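Local coordinates for bluetongue virus COAT protein VP7 (Bluetongue virus, PDB 1BVP) that forms homotrimers that assemble as 260 capsomers on an inner scaffold of VP3, helping to build the inner capsid of the virus, at residues A[138-143]-A[193-198]; A[200-205]-A[237-242]; A[147-152]-A[159-164]; A[187-192]-A[244-249]; A[206-211]-A[231-236]. One frame throughout, in Å; residues are numbered along the deposited sequence.

Contact 1. Residues A[138-143]-A[193-198]; sequences PGRWFM and NFAMAQ
Trp141 and Met196 meet at the close-packed end of this contact. The methyl CE of Met196 stands over one face of the indole, 3.8 Å from the centroid of the five-membered ring and 18° off its normal, a CH-pi contact. SD follows more obliquely, which makes the pair a Met-aromatic contact. Bends at chi2 and chi3 fold the methionine chain back, and so a residue whose CB starts away from 138-143 still delivers its methyl to the ring. Beside it, CE3 of Trp141 comes 3.6 Å from CE2 of Phe194, the two aromatic side chains running side by side in the same direction. The backbones form a single bridge between Arg140 and Ala195. Ala195 N donates to Gly139 O, and Trp141 N donates to Ala195 O at 2.8 Å with an almost straight N-H...O angle of 176°.

The partly exposed Ala197 is held more loosely: Trp141 CB stays 4.2 Å from Ala197 N. On the subunit-facing side the buried Arg140 guanidinium lays one face over Ala195 CB. NE is hydrogen-bonded to Gln137 OE1, and NH1 to Ser201 OG and Gly199 O of the second subunit. The chemistry thus divides in two, the methionine methyl and aromatic carbons packing beside the bridge within the chain and a cationic group, bent at chi3, carrying the same corner into the trimer interface of the VP7 upper domain.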
# COMPACT_ATOMS: atom_id res chain seq x y z
N PRO A 138 -4.68 -7.32 30.04
CA PRO A 138 -3.64 -6.28 30.07
C PRO A 138 -3.62 -5.46 31.35
O PRO A 138 -4.66 -5.03 31.85
CB PRO A 138 -4.00 -5.41 28.84
CG PRO A 138 -5.47 -5.71 28.60
CD PRO A 138 -5.58 -7.16 28.88
N GLY A 139 -2.42 -5.28 31.88
CA GLY A 139 -2.24 -4.47 33.06
C GLY A 139 -2.65 -5.06 34.39
O GLY A 139 -2.94 -4.31 35.32
N ARG A 140 -2.77 -6.38 34.45
CA ARG A 140 -3.11 -7.07 35.68
C ARG A 140 -1.93 -7.97 35.97
O ARG A 140 -1.42 -8.67 35.10
CB ARG A 140 -4.41 -7.87 35.59
CG ARG A 140 -4.49 -8.97 36.65
CD ARG A 140 -5.85 -9.60 36.73
NE ARG A 140 -6.84 -8.58 37.07
CZ ARG A 140 -7.36 -8.37 38.28
NH1 ARG A 140 -7.01 -9.12 39.32
NH2 ARG A 140 -8.16 -7.34 38.46
N TRP A 141 -1.46 -7.85 37.21
CA TRP A 141 -0.33 -8.58 37.74
C TRP A 141 -0.51 -10.08 37.62
O TRP A 141 -1.61 -10.63 37.76
CB TRP A 141 -0.17 -8.17 39.20
CG TRP A 141 0.91 -8.91 39.92
CD1 TRP A 141 0.81 -10.13 40.55
CD2 TRP A 141 2.28 -8.50 40.06
NE1 TRP A 141 2.03 -10.50 41.07
CE2 TRP A 141 2.95 -9.52 40.79
CE3 TRP A 141 3.01 -7.37 39.63
CZ2 TRP A 141 4.31 -9.44 41.10
CZ3 TRP A 141 4.36 -7.29 39.94
CH2 TRP A 141 5.00 -8.33 40.67
N PHE A 142 0.59 -10.75 37.34
CA PHE A 142 0.57 -12.21 37.25
C PHE A 142 1.98 -12.73 37.29
O PHE A 142 2.84 -12.38 36.46
CB PHE A 142 -0.16 -12.70 36.02
CG PHE A 142 -0.16 -14.18 35.88
CD1 PHE A 142 0.96 -14.85 35.40
CD2 PHE A 142 -1.29 -14.92 36.25
CE1 PHE A 142 0.96 -16.25 35.30
CE2 PHE A 142 -1.30 -16.32 36.15
CZ PHE A 142 -0.17 -16.99 35.67
N MET A 143 2.23 -13.51 38.33
CA MET A 143 3.53 -14.09 38.58
C MET A 143 3.39 -15.60 38.68
O MET A 143 2.52 -16.10 39.38
CB MET A 143 4.10 -13.53 39.86
CG MET A 143 5.47 -14.03 40.15
SD MET A 143 6.72 -13.13 39.29
CE MET A 143 6.36 -11.45 39.75
N ASN A 193 -0.13 2.32 36.17
CA ASN A 193 -1.21 1.96 37.09
C ASN A 193 -1.71 0.60 36.69
O ASN A 193 -2.25 0.47 35.59
CB ASN A 193 -2.36 2.97 36.94
CG ASN A 193 -3.36 2.91 38.09
OD1 ASN A 193 -4.58 2.85 37.88
ND2 ASN A 193 -2.87 3.05 39.31
N PHE A 194 -1.48 -0.41 37.52
CA PHE A 194 -1.92 -1.77 37.22
C PHE A 194 -2.72 -2.42 38.36
O PHE A 194 -2.74 -1.92 39.47
CB PHE A 194 -0.74 -2.66 36.85
CG PHE A 194 0.32 -2.77 37.92
CD1 PHE A 194 1.26 -1.76 38.09
CD2 PHE A 194 0.43 -3.92 38.70
CE1 PHE A 194 2.31 -1.90 39.02
CE2 PHE A 194 1.47 -4.08 39.63
CZ PHE A 194 2.42 -3.07 39.78
N ALA A 195 -3.35 -3.54 38.07
CA ALA A 195 -4.16 -4.25 39.03
C ALA A 195 -3.35 -5.34 39.68
O ALA A 195 -2.66 -6.10 38.99
CB ALA A 195 -5.37 -4.87 38.34
N MET A 196 -3.45 -5.43 41.01
CA MET A 196 -2.77 -6.47 41.77
C MET A 196 -3.69 -7.69 41.71
O MET A 196 -4.87 -7.54 41.36
CB MET A 196 -2.51 -5.99 43.18
CG MET A 196 -1.31 -5.05 43.28
SD MET A 196 0.30 -5.93 43.01
CE MET A 196 -0.17 -7.81 43.25
N ALA A 197 -3.20 -8.89 42.02
CA ALA A 197 -4.06 -10.08 41.92
C ALA A 197 -5.41 -9.94 42.63
O ALA A 197 -6.44 -10.49 42.22
CB ALA A 197 -3.32 -11.30 42.43
N GLN A 198 -5.39 -9.19 43.73
CA GLN A 198 -6.57 -8.92 44.51
C GLN A 198 -7.50 -7.93 43.85
O GLN A 198 -8.68 -7.95 44.09
CB GLN A 198 -6.18 -8.51 45.93
CG GLN A 198 -6.11 -9.70 46.87
CD GLN A 198 -7.33 -10.67 46.69
OE1 GLN A 198 -8.50 -10.25 46.72
NE2 GLN A 198 -7.04 -11.95 46.45

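Contact 2. Residues A[200-205]-A[237-242]; sequences NSQQTQ and TQQNAM
Thr204 lays its methyl CG2 against Ala241 CB at 3.7 Å, while its hydroxyl meets the next residue of the strand. OG1 receives the backbone N-H of Met242 at 3.1 Å, with an N-H...O angle of 158°. The rotamer divides the labour: chi1 of -67° sets OG1 beside the threonine's own backbone N and sends CG2 anti to that N. Since OG1 is also hydrogen-bonded to Ile191 O, one buried hydroxyl ties together three pieces of chain.

Farther out the contact becomes a cluster of amides. The extended Gln239 side chain reaches between two glutamines. Its NE2 lies 3.1 Å from Gln205 OE1, the two amide planes being only 25° apart. On the Gln202 side the planes are nearly perpendicular, and NE2 of Gln202 stands 2.9 Å from OE1 of Gln239 at an angle too poor for a hydrogen bond. Gln205 CB also packs on Thr237 OG1 at 3.5 Å.

In the sheet, 201-203 pairs with the end of strand 183-195, through Gln202 and Phe194, whereas strand 241-252 runs between 183-195 and 158-163, with backbone hydrogen bonds from Ala241 to Leu163 and between Met242 and Ile191.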
# COMPACT_ATOMS: atom_id res chain seq x y z
N ASN A 200 -6.67 -4.42 43.60
CA ASN A 200 -6.33 -3.05 43.96
C ASN A 200 -5.22 -2.50 43.06
O ASN A 200 -4.33 -3.25 42.62
CB ASN A 200 -5.93 -2.99 45.45
CG ASN A 200 -4.72 -3.87 45.75
OD1 ASN A 200 -3.64 -3.36 46.07
ND2 ASN A 200 -4.89 -5.21 45.61
N SER A 201 -5.28 -1.20 42.81
CA SER A 201 -4.28 -0.54 41.99
C SER A 201 -2.91 -0.47 42.63
O SER A 201 -2.78 -0.37 43.84
CB SER A 201 -4.74 0.87 41.67
OG SER A 201 -6.00 0.84 41.02
N GLN A 202 -1.88 -0.43 41.80
CA GLN A 202 -0.51 -0.34 42.25
C GLN A 202 0.22 0.51 41.17
O GLN A 202 -0.21 0.56 40.02
CB GLN A 202 0.07 -1.74 42.37
CG GLN A 202 1.50 -1.79 42.86
CD GLN A 202 1.60 -1.82 44.36
OE1 GLN A 202 0.60 -1.98 45.07
NE2 GLN A 202 2.82 -1.68 44.87
N GLN A 203 1.27 1.21 41.57
CA GLN A 203 2.04 2.05 40.65
C GLN A 203 3.40 1.45 40.38
O GLN A 203 3.93 0.70 41.21
CB GLN A 203 2.33 3.40 41.29
CG GLN A 203 1.73 4.56 40.60
CD GLN A 203 0.32 4.79 41.05
OE1 GLN A 203 -0.52 3.87 41.04
NE2 GLN A 203 0.05 6.01 41.51
N THR A 204 3.97 1.80 39.23
CA THR A 204 5.31 1.35 38.90
C THR A 204 6.18 2.58 39.12
O THR A 204 5.88 3.66 38.61
CB THR A 204 5.40 0.83 37.46
OG1 THR A 204 4.63 -0.38 37.34
CG2 THR A 204 6.85 0.50 37.12
N GLN A 205 7.16 2.45 40.02
CA GLN A 205 8.06 3.57 40.34
C GLN A 205 9.07 3.74 39.20
O GLN A 205 9.43 2.76 38.55
CB GLN A 205 8.87 3.31 41.64
CG GLN A 205 8.08 3.15 42.95
CD GLN A 205 7.08 4.28 43.16
OE1 GLN A 205 5.87 4.04 43.29
NE2 GLN A 205 7.58 5.52 43.15
N THR A 237 13.72 -1.04 42.05
CA THR A 237 12.74 -0.46 42.92
C THR A 237 12.33 -1.38 44.07
O THR A 237 12.51 -2.62 44.02
CB THR A 237 11.59 -0.02 41.99
OG1 THR A 237 11.73 1.37 41.74
CG2 THR A 237 10.19 -0.42 42.45
N GLN A 238 11.83 -0.76 45.15
CA GLN A 238 11.41 -1.50 46.34
C GLN A 238 9.93 -1.88 46.38
O GLN A 238 9.41 -2.27 47.41
CB GLN A 238 11.83 -0.75 47.62
CG GLN A 238 13.34 -0.89 47.94
CD GLN A 238 13.85 -2.36 47.88
OE1 GLN A 238 13.58 -3.15 48.78
NE2 GLN A 238 14.57 -2.71 46.80
N GLN A 239 9.30 -1.88 45.21
CA GLN A 239 7.89 -2.19 45.04
C GLN A 239 7.72 -3.03 43.78
O GLN A 239 8.63 -3.08 42.95
CB GLN A 239 7.10 -0.92 44.80
CG GLN A 239 6.83 -0.07 46.00
CD GLN A 239 5.75 0.93 45.67
OE1 GLN A 239 4.63 0.55 45.29
NE2 GLN A 239 6.08 2.21 45.74
N ASN A 240 6.55 -3.64 43.62
CA ASN A 240 6.30 -4.41 42.40
C ASN A 240 6.24 -3.44 41.21
O ASN A 240 5.83 -2.26 41.35
CB ASN A 240 4.96 -5.14 42.44
CG ASN A 240 4.78 -5.91 43.69
OD1 ASN A 240 4.11 -5.44 44.60
ND2 ASN A 240 5.36 -7.10 43.76
N ALA A 241 6.62 -3.96 40.04
CA ALA A 241 6.62 -3.18 38.82
C ALA A 241 6.08 -3.98 37.65
O ALA A 241 6.07 -5.22 37.67
CB ALA A 241 8.04 -2.72 38.50
N MET A 242 5.54 -3.26 36.67
CA MET A 242 5.05 -3.88 35.43
C MET A 242 5.52 -3.09 34.21
O MET A 242 5.52 -1.84 34.23
CB MET A 242 3.54 -3.96 35.42
CG MET A 242 3.06 -5.18 36.10
SD MET A 242 1.34 -5.46 35.81
CE MET A 242 1.47 -6.78 34.52

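Contact 3. Residues A[147-152]-A[159-164]; sequences QAVTAV and IQVSLN
Thr150 O accepts the backbone N-H of Ser162 at 2.9 Å, and Val161 CA adds a CA-H...O contact to the same oxygen at 3.3 Å. The return hydrogen bond, Thr150 N to Ser162 O, closes a hydrogen-bonded pair of an antiparallel hairpin whose strand directions make an angle of 166°. Val152 and Gln160 form the next such pair, and Asn164 N to Ala148 O extends the ladder beyond the strand ends.

Between these rungs the non-hydrogen-bonded pairs place their side chains on one face of the hairpin. Leu163 brings CD1 alongside Val149, 3.7 Å from Val149 CB; both side chains point the same way. Val149 CG2 reaches on toward Val161 CG1 at 4.2 Å, and Ala151 CB lies near Val161 CG2, where the CA atoms come closest.

The other face carries Thr150, Val152, Gln160 and Ser162. Here Val152 CG1 lies along the Gln160 side chain, 4.0 Å from Gln160 NE2. With chi1 of 56°, Gln160 holds CG between its own backbone N and carbonyl carbon, and the chain then extends straight to an amide hydrogen-bonded at both ends: OE1 accepts from Gly139 N and NE2 donates to Gln137 O. Ser162 OG is hydrogen-bonded to Phe142 O, and Thr150 OG1 to Arg144 N.

The hairpin is therefore two-sided in its chemistry. Aliphatic branches cover the face of Val149, Val161 and Leu163, while on the opposite face buried polar groups are satisfied by the backbone of the preceding loop, which they fasten to the sheet.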
# COMPACT_ATOMS: atom_id res chain seq x y z
N GLN A 147 8.78 -17.86 40.48
CA GLN A 147 9.60 -16.94 39.71
C GLN A 147 9.50 -15.52 40.28
O GLN A 147 8.58 -15.22 41.04
CB GLN A 147 9.18 -16.97 38.26
CG GLN A 147 9.43 -18.27 37.55
CD GLN A 147 8.76 -18.30 36.17
OE1 GLN A 147 8.38 -19.36 35.66
NE2 GLN A 147 8.59 -17.12 35.56
N ALA A 148 10.48 -14.67 39.97
CA ALA A 148 10.46 -13.28 40.44
C ALA A 148 10.04 -12.32 39.33
O ALA A 148 9.77 -11.14 39.59
CB ALA A 148 11.81 -12.87 40.98
N VAL A 149 10.18 -12.77 38.08
CA VAL A 149 9.76 -12.01 36.91
C VAL A 149 8.98 -12.98 36.04
O VAL A 149 9.35 -14.16 35.94
CB VAL A 149 10.93 -11.31 36.11
CG1 VAL A 149 12.20 -11.26 36.91
CG2 VAL A 149 11.15 -11.92 34.75
N THR A 150 7.82 -12.53 35.56
CA THR A 150 6.97 -13.33 34.69
C THR A 150 6.45 -12.47 33.52
O THR A 150 5.81 -11.42 33.73
CB THR A 150 5.80 -13.95 35.45
OG1 THR A 150 6.32 -14.90 36.38
CG2 THR A 150 4.87 -14.69 34.50
N ALA A 151 6.82 -12.91 32.31
CA ALA A 151 6.45 -12.28 31.04
C ALA A 151 5.26 -13.05 30.50
O ALA A 151 5.26 -14.28 30.47
CB ALA A 151 7.58 -12.37 30.06
N VAL A 152 4.31 -12.33 29.96
CA VAL A 152 3.12 -13.00 29.48
C VAL A 152 2.54 -12.19 28.27
O VAL A 152 2.78 -10.98 28.18
CB VAL A 152 2.19 -13.09 30.75
CG1 VAL A 152 1.04 -12.12 30.72
CG2 VAL A 152 1.80 -14.46 31.01
N ILE A 159 3.35 -7.81 24.99
CA ILE A 159 3.63 -8.63 26.17
C ILE A 159 3.81 -7.66 27.35
O ILE A 159 4.07 -6.45 27.16
CB ILE A 159 4.91 -9.51 26.07
CG1 ILE A 159 6.17 -8.67 26.20
CG2 ILE A 159 4.90 -10.35 24.81
CD1 ILE A 159 7.33 -9.46 26.70
N GLN A 160 3.59 -8.18 28.56
CA GLN A 160 3.78 -7.39 29.80
C GLN A 160 4.55 -8.30 30.71
O GLN A 160 4.47 -9.54 30.59
CB GLN A 160 2.46 -6.97 30.45
CG GLN A 160 1.54 -8.12 30.76
CD GLN A 160 0.12 -7.67 31.02
OE1 GLN A 160 -0.22 -6.51 30.84
NE2 GLN A 160 -0.72 -8.60 31.44
N VAL A 161 5.41 -7.68 31.51
CA VAL A 161 6.27 -8.40 32.45
C VAL A 161 5.99 -7.85 33.85
O VAL A 161 5.92 -6.61 34.03
CB VAL A 161 7.77 -8.13 32.13
CG1 VAL A 161 8.65 -9.11 32.83
CG2 VAL A 161 8.02 -8.16 30.67
N SER A 162 5.77 -8.76 34.80
CA SER A 162 5.55 -8.42 36.22
C SER A 162 6.88 -8.65 36.92
O SER A 162 7.48 -9.73 36.79
CB SER A 162 4.54 -9.36 36.88
OG SER A 162 3.27 -9.34 36.26
N LEU A 163 7.37 -7.66 37.64
CA LEU A 163 8.64 -7.80 38.37
C LEU A 163 8.45 -7.61 39.89
O LEU A 163 7.84 -6.61 40.34
CB LEU A 163 9.65 -6.72 37.92
CG LEU A 163 10.29 -6.46 36.56
CD1 LEU A 163 11.22 -7.59 36.21
CD2 LEU A 163 9.24 -6.25 35.51
N ASN A 164 8.97 -8.55 40.69
CA ASN A 164 8.94 -8.42 42.17
C ASN A 164 9.96 -7.30 42.51
O ASN A 164 10.83 -6.96 41.69
CB ASN A 164 9.38 -9.71 42.87
CG ASN A 164 8.22 -10.68 43.08
OD1 ASN A 164 7.08 -10.28 43.33
ND2 ASN A 164 8.52 -11.97 43.00

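Contact 4. Residues A[187-192]-A[244-249]; sequences VWRRIE and QIQVVF
Arg189 runs from the strand to Gln246 along the flank of Gln244. Its CB packs on Gln244 CG at 3.9 Å, and CG and CD pass along the end of that glutamine's side chain. NE turns to another chain, hydrogen-bonded to Thr132 OG1 of the third subunit. At the tip NH1 and NH2 both donate to one acceptor, Gln246 OE1, each at 2.9 Å. The grip is end-on, through NH1 and NH2, and the oxygen lies close to the guanidinium plane; NH2 approaches at a C=O...N angle of 172°, and NH1 comes from farther off that line. The chain is extended from CG to NE, with chi2 at 176°, which lets the group span two residues of the facing strand. Val187 CG2 lies over one face of the guanidinium, and NH2 has a further acceptor in Leu130 O of the third subunit.

The backbones form an antiparallel ladder, Val187 with Gln246 and Arg189 with Gln244 being hydrogen-bonded pairs. On the other face of the sheet Trp188 CB touches Ile245 CG1 at 3.8 Å. Near the far end Val187 CG1 meets Val248 CG1, the side chains crossing at about a right angle.

Strand 241-252 is flanked here by 183-195 and by 158-163, where Ile245 is backbone hydrogen-bonded to Ile159. Through Arg190 and Ile191 the sheet continues as a parallel ladder with a strand of the third subunit.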
# COMPACT_ATOMS: atom_id res chain seq x y z
N VAL A 187 9.13 -1.30 21.52
CA VAL A 187 9.07 -0.08 22.32
C VAL A 187 8.50 -0.54 23.66
O VAL A 187 7.60 -1.38 23.68
CB VAL A 187 8.41 1.21 21.70
CG1 VAL A 187 7.83 0.96 20.36
CG2 VAL A 187 7.47 1.87 22.68
N TRP A 188 9.21 -0.21 24.74
CA TRP A 188 8.78 -0.62 26.10
C TRP A 188 8.30 0.55 26.93
O TRP A 188 8.78 1.68 26.80
CB TRP A 188 9.84 -1.43 26.86
CG TRP A 188 10.99 -0.63 27.46
CD1 TRP A 188 12.18 -0.30 26.85
CD2 TRP A 188 11.04 -0.02 28.76
NE1 TRP A 188 12.95 0.48 27.69
CE2 TRP A 188 12.27 0.67 28.86
CE3 TRP A 188 10.16 -0.01 29.86
CZ2 TRP A 188 12.64 1.37 30.01
CZ3 TRP A 188 10.53 0.68 31.00
CH2 TRP A 188 11.76 1.36 31.07
N ARG A 189 7.28 0.29 27.73
CA ARG A 189 6.72 1.33 28.58
C ARG A 189 6.52 0.82 30.02
O ARG A 189 6.43 -0.40 30.27
CB ARG A 189 5.37 1.74 28.02
CG ARG A 189 5.42 2.26 26.63
CD ARG A 189 4.04 2.55 26.11
NE ARG A 189 4.04 2.93 24.69
CZ ARG A 189 3.94 2.07 23.67
NH1 ARG A 189 3.81 0.77 23.89
NH2 ARG A 189 3.97 2.50 22.42
N ARG A 190 6.55 1.74 30.96
CA ARG A 190 6.26 1.42 32.36
C ARG A 190 4.73 1.43 32.45
O ARG A 190 4.10 2.36 31.91
CB ARG A 190 6.77 2.53 33.30
CG ARG A 190 8.15 2.29 33.82
CD ARG A 190 8.68 3.47 34.60
NE ARG A 190 9.18 4.55 33.74
CZ ARG A 190 8.59 5.74 33.66
NH1 ARG A 190 7.49 6.00 34.39
NH2 ARG A 190 9.06 6.66 32.81
N ILE A 191 4.12 0.38 33.00
CA ILE A 191 2.65 0.39 33.18
C ILE A 191 2.48 1.14 34.52
O ILE A 191 2.74 0.60 35.60
CB ILE A 191 2.04 -1.01 33.28
CG1 ILE A 191 2.40 -1.84 32.04
CG2 ILE A 191 0.52 -0.90 33.38
CD1 ILE A 191 1.86 -3.26 32.07
N GLU A 192 2.15 2.42 34.41
CA GLU A 192 2.02 3.33 35.54
C GLU A 192 0.95 2.99 36.57
O GLU A 192 1.11 3.35 37.73
CB GLU A 192 1.81 4.76 35.01
CG GLU A 192 2.27 5.87 35.91
CD GLU A 192 3.68 5.66 36.44
OE1 GLU A 192 4.55 5.12 35.71
OE2 GLU A 192 3.91 6.04 37.61
N GLN A 244 5.31 -2.89 29.82
CA GLN A 244 4.74 -3.48 28.58
C GLN A 244 5.78 -3.35 27.50
O GLN A 244 6.57 -2.40 27.48
CB GLN A 244 3.44 -2.88 28.11
CG GLN A 244 3.53 -1.66 27.30
CD GLN A 244 2.16 -1.24 26.81
OE1 GLN A 244 1.20 -1.97 27.00
NE2 GLN A 244 2.06 -0.07 26.17
N ILE A 245 5.87 -4.39 26.69
CA ILE A 245 6.80 -4.39 25.56
C ILE A 245 5.99 -4.67 24.33
O ILE A 245 5.31 -5.71 24.23
CB ILE A 245 7.89 -5.42 25.70
CG1 ILE A 245 8.77 -5.09 26.91
CG2 ILE A 245 8.72 -5.42 24.45
CD1 ILE A 245 9.76 -6.20 27.24
N GLN A 246 5.94 -3.67 23.46
CA GLN A 246 5.18 -3.73 22.21
C GLN A 246 6.04 -4.04 20.99
O GLN A 246 7.10 -3.42 20.81
CB GLN A 246 4.56 -2.38 21.94
CG GLN A 246 3.68 -2.39 20.75
CD GLN A 246 3.19 -0.99 20.39
OE1 GLN A 246 3.47 -0.01 21.09
NE2 GLN A 246 2.46 -0.89 19.28
N VAL A 247 5.59 -4.99 20.17
CA VAL A 247 6.27 -5.30 18.91
C VAL A 247 5.55 -4.42 17.88
O VAL A 247 4.47 -4.78 17.37
CB VAL A 247 6.19 -6.79 18.49
CG1 VAL A 247 6.73 -6.96 17.10
CG2 VAL A 247 7.00 -7.64 19.43
N VAL A 248 6.11 -3.24 17.61
CA VAL A 248 5.51 -2.31 16.67
C VAL A 248 5.41 -2.86 15.24
O VAL A 248 4.42 -2.62 14.55
CB VAL A 248 6.04 -0.89 16.82
CG1 VAL A 248 7.40 -0.90 17.38
CG2 VAL A 248 5.97 -0.16 15.53
N PHE A 249 6.41 -3.64 14.82
CA PHE A 249 6.42 -4.35 13.54
C PHE A 249 7.68 -5.16 13.48
O PHE A 249 8.63 -4.89 14.22
CB PHE A 249 6.31 -3.44 12.31
CG PHE A 249 7.50 -2.57 12.08
CD1 PHE A 249 7.57 -1.30 12.65
CD2 PHE A 249 8.55 -3.01 11.29
CE1 PHE A 249 8.69 -0.49 12.44
CE2 PHE A 249 9.67 -2.19 11.08
CZ PHE A 249 9.74 -0.93 11.66

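Contact 5. Residues A[206-211]-A[231-236]; sequences AGVTVS and LHVHNP
Strands 209-211 and 231-234 run antiparallel, their short axes approaching to 4.7 Å with 164° between their directions; Thr209-His234 and Ser211-His232 are hydrogen-bonded pairs and Val210-Val233 is the non-hydrogen-bonded pair between them. Thr209 N donates to His234 O at 2.9 Å, with the return bond from His234 N to Thr209 O, and Ser211 and His232 exchange a like pair of bonds.

The polar side chains share one face. Thr209 OG1 sits near the ring plane of His234, at its edge, and lies 3.5 Å from His234 CB; the side chains run side by side, pointing the same way. Ser211 OG takes a similar place 3.4 Å from His232 CB, but lies obliquely to that ring. A chi1 of 76° places the serine OG between its own backbone N and carbonyl carbon, next to His232 CB. The imidazoles find polar partners on and just before strand 168-170: His232 ND1 is hydrogen-bonded to Asp170 OD1, and His234 ND1 makes a weak hydrogen bond to Ala167 O.

The reverse face is aliphatic. Val233 CG1 faces both Val208 CG1 and Val210 CG2 across the strands, 4.3 Å from each, and Leu231 CD1 comes to a like distance from Val210 CG1. At the open end of the pair Pro236 rests its CG on Gly207 O.

In the four-stranded sheet these are the two inner strands, 231-234 bordered by 168-170 and 209-212 by 215-217. The valine face is turned toward the larger sheet, where Val208 packs on Ala241 and Val243 and Val233 on Leu163, as expected for the beta-sandwich of the VP7 upper domain.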
# COMPACT_ATOMS: atom_id res chain seq x y z
N ALA A 206 9.53 4.96 38.97
CA ALA A 206 10.54 5.16 37.93
C ALA A 206 11.81 4.45 38.40
O ALA A 206 12.03 4.33 39.60
CB ALA A 206 10.81 6.65 37.71
N GLY A 207 12.62 3.95 37.48
CA GLY A 207 13.84 3.30 37.92
C GLY A 207 14.02 1.96 37.27
O GLY A 207 15.12 1.41 37.29
N VAL A 208 12.93 1.42 36.73
CA VAL A 208 12.95 0.13 36.04
C VAL A 208 13.76 0.31 34.77
O VAL A 208 13.71 1.38 34.14
CB VAL A 208 11.54 -0.30 35.63
CG1 VAL A 208 11.58 -1.73 35.10
CG2 VAL A 208 10.61 -0.21 36.80
N THR A 209 14.50 -0.72 34.40
CA THR A 209 15.30 -0.66 33.18
C THR A 209 15.12 -1.88 32.30
O THR A 209 14.79 -2.97 32.78
CB THR A 209 16.82 -0.49 33.46
OG1 THR A 209 17.35 -1.67 34.08
CG2 THR A 209 17.07 0.73 34.31
N VAL A 210 15.29 -1.66 31.00
CA VAL A 210 15.24 -2.70 29.97
C VAL A 210 16.56 -2.53 29.21
O VAL A 210 17.01 -1.40 28.96
CB VAL A 210 14.04 -2.52 29.00
CG1 VAL A 210 14.07 -3.61 27.95
CG2 VAL A 210 12.72 -2.59 29.76
N SER A 211 17.26 -3.62 28.97
CA SER A 211 18.51 -3.53 28.26
C SER A 211 18.53 -4.62 27.20
O SER A 211 17.93 -5.71 27.38
CB SER A 211 19.70 -3.66 29.22
OG SER A 211 19.89 -5.01 29.61
N LEU A 231 17.25 -9.85 26.29
CA LEU A 231 16.29 -8.79 26.59
C LEU A 231 16.15 -8.88 28.11
O LEU A 231 15.42 -9.73 28.64
CB LEU A 231 14.98 -9.15 25.92
CG LEU A 231 14.05 -8.00 25.67
CD1 LEU A 231 14.83 -6.88 25.06
CD2 LEU A 231 13.02 -8.48 24.71
N HIS A 232 16.86 -7.99 28.78
CA HIS A 232 16.93 -8.00 30.23
C HIS A 232 16.18 -6.90 30.98
O HIS A 232 16.48 -5.71 30.85
CB HIS A 232 18.42 -7.96 30.58
CG HIS A 232 18.71 -8.24 32.02
ND1 HIS A 232 18.66 -9.51 32.56
CD2 HIS A 232 19.10 -7.41 33.02
CE1 HIS A 232 19.01 -9.45 33.83
NE2 HIS A 232 19.28 -8.20 34.14
N VAL A 233 15.21 -7.31 31.79
CA VAL A 233 14.44 -6.35 32.58
C VAL A 233 14.95 -6.35 34.03
O VAL A 233 15.25 -7.40 34.60
CB VAL A 233 12.94 -6.66 32.58
CG1 VAL A 233 12.18 -5.39 32.93
CG2 VAL A 233 12.50 -7.20 31.22
N HIS A 234 15.07 -5.16 34.61
CA HIS A 234 15.55 -5.01 35.98
C HIS A 234 14.71 -3.99 36.76
O HIS A 234 14.54 -2.84 36.32
CB HIS A 234 17.02 -4.58 35.96
CG HIS A 234 17.61 -4.30 37.31
ND1 HIS A 234 17.31 -5.05 38.43
CD2 HIS A 234 18.48 -3.35 37.72
CE1 HIS A 234 17.97 -4.58 39.47
NE2 HIS A 234 18.68 -3.54 39.07
N ASN A 235 14.17 -4.44 37.90
CA ASN A 235 13.39 -3.60 38.81
C ASN A 235 14.24 -3.30 40.05
O ASN A 235 14.28 -4.10 40.97
CB ASN A 235 12.13 -4.33 39.26
CG ASN A 235 11.29 -3.51 40.21
OD1 ASN A 235 11.51 -2.30 40.33
ND2 ASN A 235 10.34 -4.15 40.88
N PRO A 236 14.98 -2.19 40.06
CA PRO A 236 15.82 -1.86 41.22
C PRO A 236 14.99 -1.25 42.35
O PRO A 236 15.50 -0.93 43.43
CB PRO A 236 16.78 -0.83 40.64
CG PRO A 236 15.92 -0.08 39.73
CD PRO A 236 15.16 -1.18 39.01

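In the fold
The five contacts show how one beta-sandwich is tied together, all on the same side of the chain's centre. Contacts 1 to 4 reach the larger sheet: strand 241-252 serves both contact 2 and contact 4, whose centres are 16 Å apart, and is backbone hydrogen-bonded to the hairpin of contact 3 through Ala241-Leu163 and Ile159-Ile245. Contact 5 belongs to the facing sheet and meets the first by side chains, the Trp188 ring packing on Val210, and by Asn235 ND2, hydrogen-bonded to Asn164 O. Contacts 1, 2 and 4 also touch the third subunit, whereas contacts 3 and 5, about 11 Å apart between centres, touch no other chain of the trimer.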